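Local coordinates for proline dehydrogenase (PDB 3HAZ), which is thought to oxidise proline to glutamate in two steps, pairing an FAD-dependent proline dehydrogenase with an NAD-dependent aldehyde dehydrogenase in one chain, at residues A594-D606 with P826-D838. Residues are numbered along the deposited sequence; the frame is centred on the assembly and turned at random.
Sequences ALLQREGGKTLDD and PSDVATHVGPVID
The turn that links helix 589-598 to helix 604-629 rests on the long loop before helix 839-855, with Pro826 and Thr603 at the centre of the contact. Pro826 packs its ring against the carbonyls of the turn, CB 3.4 Å from Lys602 O and 3.5 Å from Gly601 O. Gly601, where the chain leaves helical geometry with positive phi, turns its carbonyl to this loop, where Pro835 CD also approaches. Thr603 sends its methyl rather than its hydroxyl across: with CG2 anti to the carbonyl carbon, the methyl reaches Thr831 CG2 at 3.9 Å and lies 3.5 Å from Thr831 O. Gln597, extended beyond CG, reaches across the turn, and its NE2 gives a hydrogen bond of 3.2 Å to Lys602 O, which lies within 9° of the amide plane. This bond and a water shared by OE1 and Ser827 OG help to orient the amide; NE2 is also 2.8 Å from Pro826 O, but badly angled.

No direct hydrogen bond joins the segments. Besides the water at Ser827, one donates to Gly601 O (2.7 Å) and Pro835 O (2.6 Å), others bridge Gly600 O to Pro835 O and Asp606 OD2 to His832 O, and one accepts from Leu604 N and may donate to Pro826 O. Asp606 OD1 forms a salt bridge with Arg793, which precedes the predicted catalytic Cys794 in sequence. Ile837 CD1 meets Glu599 O, completing a water-bridged contact between an interhelical turn and a loop of the aldehyde dehydrogenase fold, whose Ile837 end comes close to Trp659 of the NAD site.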
loop_
_atom_site.group_PDB
_atom_site.type_symbol
_atom_site.label_atom_id
_atom_site.label_comp_id
_atom_site.label_asym_id
_atom_site.label_seq_id
_atom_site.Cartn_x
_atom_site.Cartn_y
_atom_site.Cartn_z
ATOM N N ALA A 594 -31.049 33.487 -23.108
ATOM C CA ALA A 594 -31.993 34.420 -23.728
ATOM C C ALA A 594 -33.149 34.730 -22.786
ATOM O O ALA A 594 -33.559 35.882 -22.649
ATOM C CB ALA A 594 -32.526 33.861 -25.051
ATOM N N LEU A 595 -33.671 33.690 -22.141
ATOM C CA LEU A 595 -34.755 33.850 -21.177
ATOM C C LEU A 595 -34.326 34.694 -19.982
ATOM O O LEU A 595 -35.064 35.571 -19.535
ATOM C CB LEU A 595 -35.265 32.486 -20.704
ATOM C CG LEU A 595 -36.549 31.953 -21.348
ATOM C CD1 LEU A 595 -36.552 32.163 -22.855
ATOM C CD2 LEU A 595 -36.753 30.483 -21.005
ATOM N N LEU A 596 -33.129 34.423 -19.470
ATOM C CA LEU A 596 -32.595 35.151 -18.327
ATOM C C LEU A 596 -32.458 36.641 -18.632
ATOM O O LEU A 596 -32.647 37.492 -17.762
ATOM C CB LEU A 596 -31.240 34.575 -17.917
ATOM C CG LEU A 596 -31.280 33.217 -17.216
ATOM C CD1 LEU A 596 -29.886 32.611 -17.132
ATOM C CD2 LEU A 596 -31.909 33.344 -15.829
ATOM N N GLN A 597 -32.117 36.954 -19.873
ATOM C CA GLN A 597 -31.977 38.343 -20.266
ATOM C C GLN A 597 -33.346 39.007 -20.459
ATOM O O GLN A 597 -33.567 40.126 -19.997
ATOM C CB GLN A 597 -31.120 38.458 -21.526
ATOM C CG GLN A 597 -29.656 38.102 -21.299
ATOM C CD GLN A 597 -28.759 38.687 -22.366
ATOM O OE1 GLN A 597 -28.819 38.276 -23.527
ATOM N NE2 GLN A 597 -27.922 39.659 -21.982
ATOM N N ARG A 598 -34.264 38.305 -21.116
ATOM C CA ARG A 598 -35.589 38.855 -21.417
ATOM C C ARG A 598 -36.479 38.934 -20.183
ATOM O O ARG A 598 -36.987 40.001 -19.847
ATOM C CB ARG A 598 -36.282 38.024 -22.501
ATOM C CG ARG A 598 -36.084 38.532 -23.919
ATOM C CD ARG A 598 -37.055 39.662 -24.244
ATOM N N GLU A 599 -36.676 37.802 -19.515
ATOM C CA GLU A 599 -37.548 37.753 -18.344
ATOM C C GLU A 599 -36.831 38.239 -17.086
ATOM O O GLU A 599 -37.437 38.873 -16.227
ATOM C CB GLU A 599 -38.095 36.336 -18.124
ATOM C CG GLU A 599 -39.236 36.261 -17.104
ATOM C CD GLU A 599 -39.752 34.840 -16.879
ATOM O OE1 GLU A 599 -38.933 33.894 -16.879
ATOM O OE2 GLU A 599 -40.978 34.674 -16.688
ATOM N N GLY A 600 -35.537 37.946 -16.986
ATOM C CA GLY A 600 -34.773 38.297 -15.804
ATOM C C GLY A 600 -34.095 39.657 -15.869
ATOM O O GLY A 600 -33.722 40.217 -14.840
ATOM N N GLY A 601 -33.927 40.187 -17.075
ATOM C CA GLY A 601 -33.253 41.463 -17.258
ATOM C C GLY A 601 -31.765 41.413 -16.944
ATOM O O GLY A 601 -31.156 42.429 -16.597
ATOM N N LYS A 602 -31.171 40.233 -17.073
ATOM C CA LYS A 602 -29.770 40.053 -16.711
ATOM C C LYS A 602 -28.826 40.364 -17.868
ATOM O O LYS A 602 -29.130 40.058 -19.022
ATOM C CB LYS A 602 -29.529 38.626 -16.221
ATOM C CG LYS A 602 -30.294 38.274 -14.958
ATOM C CD LYS A 602 -29.624 37.117 -14.246
ATOM C CE LYS A 602 -30.003 37.067 -12.779
ATOM N NZ LYS A 602 -29.114 36.112 -12.037
ATOM N N THR A 603 -27.682 40.969 -17.553
ATOM C CA THR A 603 -26.621 41.163 -18.541
ATOM C C THR A 603 -26.064 39.805 -18.977
ATOM O O THR A 603 -26.317 38.788 -18.332
ATOM C CB THR A 603 -25.471 42.064 -18.008
ATOM O OG1 THR A 603 -25.075 41.629 -16.703
ATOM C CG2 THR A 603 -25.920 43.511 -17.922
ATOM N N LEU A 604 -25.307 39.790 -20.071
ATOM C CA LEU A 604 -24.855 38.534 -20.659
ATOM C C LEU A 604 -24.016 37.685 -19.705
ATOM O O LEU A 604 -24.211 36.477 -19.617
ATOM C CB LEU A 604 -24.100 38.776 -21.966
ATOM C CG LEU A 604 -23.641 37.514 -22.705
ATOM C CD1 LEU A 604 -24.812 36.604 -23.014
ATOM C CD2 LEU A 604 -22.903 37.888 -23.984
ATOM N N ASP A 605 -23.091 38.310 -18.986
ATOM C CA ASP A 605 -22.225 37.551 -18.092
ATOM C C ASP A 605 -22.971 37.008 -16.877
ATOM O O ASP A 605 -22.644 35.930 -16.377
ATOM C CB ASP A 605 -21.021 38.378 -17.643
ATOM C CG ASP A 605 -19.964 37.528 -16.972
ATOM O OD1 ASP A 605 -19.600 36.477 -17.547
ATOM O OD2 ASP A 605 -19.505 37.900 -15.871
ATOM N N ASP A 606 -23.969 37.750 -16.404
ATOM C CA ASP A 606 -24.787 37.297 -15.279
ATOM C C ASP A 606 -25.677 36.135 -15.685
ATOM O O ASP A 606 -25.894 35.209 -14.906
ATOM C CB ASP A 606 -25.647 38.433 -14.732
ATOM C CG ASP A 606 -24.851 39.411 -13.900
ATOM O OD1 ASP A 606 -23.813 39.006 -13.332
ATOM O OD2 ASP A 606 -25.264 40.583 -13.811
ATOM N N PRO A 826 -30.057 45.202 -21.173
ATOM C CA PRO A 826 -29.202 44.065 -20.808
ATOM C C PRO A 826 -28.771 43.223 -22.012
ATOM O O PRO A 826 -27.815 42.455 -21.906
ATOM C CB PRO A 826 -30.106 43.242 -19.879
ATOM C CG PRO A 826 -31.494 43.666 -20.247
ATOM C CD PRO A 826 -31.351 45.131 -20.475
ATOM N N SER A 827 -29.457 43.368 -23.141
ATOM C CA SER A 827 -29.102 42.605 -24.335
ATOM C C SER A 827 -27.952 43.241 -25.115
ATOM O O SER A 827 -27.297 42.572 -25.912
ATOM C CB SER A 827 -30.322 42.402 -25.240
ATOM O OG SER A 827 -31.236 41.484 -24.660
ATOM N N ASP A 828 -27.712 44.529 -24.897
ATOM C CA ASP A 828 -26.518 45.167 -25.446
ATOM C C ASP A 828 -25.295 44.653 -24.688
ATOM O O ASP A 828 -25.251 44.700 -23.458
ATOM C CB ASP A 828 -26.616 46.693 -25.348
ATOM C CG ASP A 828 -25.336 47.398 -25.796
ATOM O OD1 ASP A 828 -24.465 46.745 -26.413
ATOM O OD2 ASP A 828 -25.201 48.613 -25.529
ATOM N N VAL A 829 -24.309 44.154 -25.427
ATOM C CA VAL A 829 -23.123 43.543 -24.832
ATOM C C VAL A 829 -22.309 44.542 -23.999
ATOM O O VAL A 829 -21.521 44.151 -23.139
ATOM C CB VAL A 829 -22.214 42.940 -25.925
ATOM C CG1 VAL A 829 -21.742 44.036 -26.883
ATOM C CG2 VAL A 829 -21.031 42.210 -25.305
ATOM N N ALA A 830 -22.504 45.829 -24.255
ATOM C CA ALA A 830 -21.733 46.867 -23.576
ATOM C C ALA A 830 -22.330 47.243 -22.219
ATOM O O ALA A 830 -21.719 47.982 -21.455
ATOM C CB ALA A 830 -21.621 48.098 -24.461
ATOM N N THR A 831 -23.523 46.734 -21.924
ATOM C CA THR A 831 -24.225 47.093 -20.693
ATOM C C THR A 831 -23.610 46.434 -19.469
ATOM O O THR A 831 -23.281 45.249 -19.490
ATOM C CB THR A 831 -25.717 46.713 -20.770
ATOM O OG1 THR A 831 -26.335 47.455 -21.827
ATOM C CG2 THR A 831 -26.422 47.035 -19.458
ATOM N N HIS A 832 -23.449 47.217 -18.411
ATOM C CA HIS A 832 -22.896 46.727 -17.157
ATOM C C HIS A 832 -24.012 46.547 -16.144
ATOM O O HIS A 832 -23.981 45.630 -15.322
ATOM C CB HIS A 832 -21.865 47.717 -16.597
ATOM C CG HIS A 832 -20.601 47.799 -17.396
ATOM N ND1 HIS A 832 -20.174 48.964 -17.999
ATOM C CD2 HIS A 832 -19.668 46.861 -17.688
ATOM C CE1 HIS A 832 -19.037 48.738 -18.632
ATOM N NE2 HIS A 832 -18.707 47.469 -18.459
ATOM N N VAL A 833 -24.991 47.442 -16.201
ATOM C CA VAL A 833 -26.083 47.436 -15.245
ATOM C C VAL A 833 -27.419 47.471 -15.964
ATOM O O VAL A 833 -27.751 48.455 -16.623
ATOM C CB VAL A 833 -26.007 48.643 -14.302
ATOM C CG1 VAL A 833 -27.179 48.618 -13.325
ATOM C CG2 VAL A 833 -24.672 48.660 -13.560
ATOM N N GLY A 834 -28.177 46.388 -15.843
ATOM C CA GLY A 834 -29.484 46.304 -16.464
ATOM C C GLY A 834 -30.560 46.886 -15.566
ATOM O O GLY A 834 -30.255 47.474 -14.525
ATOM N N PRO A 835 -31.833 46.724 -15.962
ATOM C CA PRO A 835 -32.929 47.318 -15.193
ATOM C C PRO A 835 -33.206 46.525 -13.931
ATOM O O PRO A 835 -32.843 45.355 -13.855
ATOM C CB PRO A 835 -34.122 47.214 -16.144
ATOM C CG PRO A 835 -33.804 46.072 -17.044
ATOM C CD PRO A 835 -32.304 45.954 -17.126
ATOM N N VAL A 836 -33.836 47.155 -12.949
ATOM C CA VAL A 836 -34.341 46.407 -11.810
ATOM C C VAL A 836 -35.608 45.657 -12.241
ATOM O O VAL A 836 -36.176 45.941 -13.296
ATOM C CB VAL A 836 -34.585 47.308 -10.591
ATOM C CG1 VAL A 836 -33.268 47.917 -10.134
ATOM C CG2 VAL A 836 -35.587 48.397 -10.924
ATOM N N ILE A 837 -36.039 44.695 -11.433
ATOM C CA ILE A 837 -37.028 43.711 -11.871
ATOM C C ILE A 837 -38.410 44.283 -12.245
ATOM O O ILE A 837 -38.987 43.884 -13.253
ATOM C CB ILE A 837 -37.169 42.556 -10.844
ATOM C CG1 ILE A 837 -38.020 41.415 -11.422
ATOM C CG2 ILE A 837 -37.737 43.072 -9.529
ATOM C CD1 ILE A 837 -37.492 40.853 -12.736
ATOM N N ASP A 838 -38.932 45.214 -11.450
ATOM C CA ASP A 838 -40.244 45.795 -11.734
ATOM C C ASP A 838 -40.437 47.205 -11.176
ATOM O O ASP A 838 -39.597 47.723 -10.433
ATOM C CB ASP A 838 -41.375 44.879 -11.234
ATOM C CG ASP A 838 -41.304 44.619 -9.738
ATOM O OD1 ASP A 838 -40.641 45.395 -9.017
ATOM O OD2 ASP A 838 -41.917 43.631 -9.281
HETATM O O HOH W 1 -30.839 38.867 -25.102
HETATM O O HOH W 2 -25.784 40.772 -24.478
HETATM O O HOH W 3 -34.131 42.838 -13.170
HETATM O O HOH W 4 -30.854 43.771 -14.243
HETATM O O HOH W 5 -25.017 41.982 -21.844
HETATM O O HOH W 6 -24.550 43.278 -14.033
#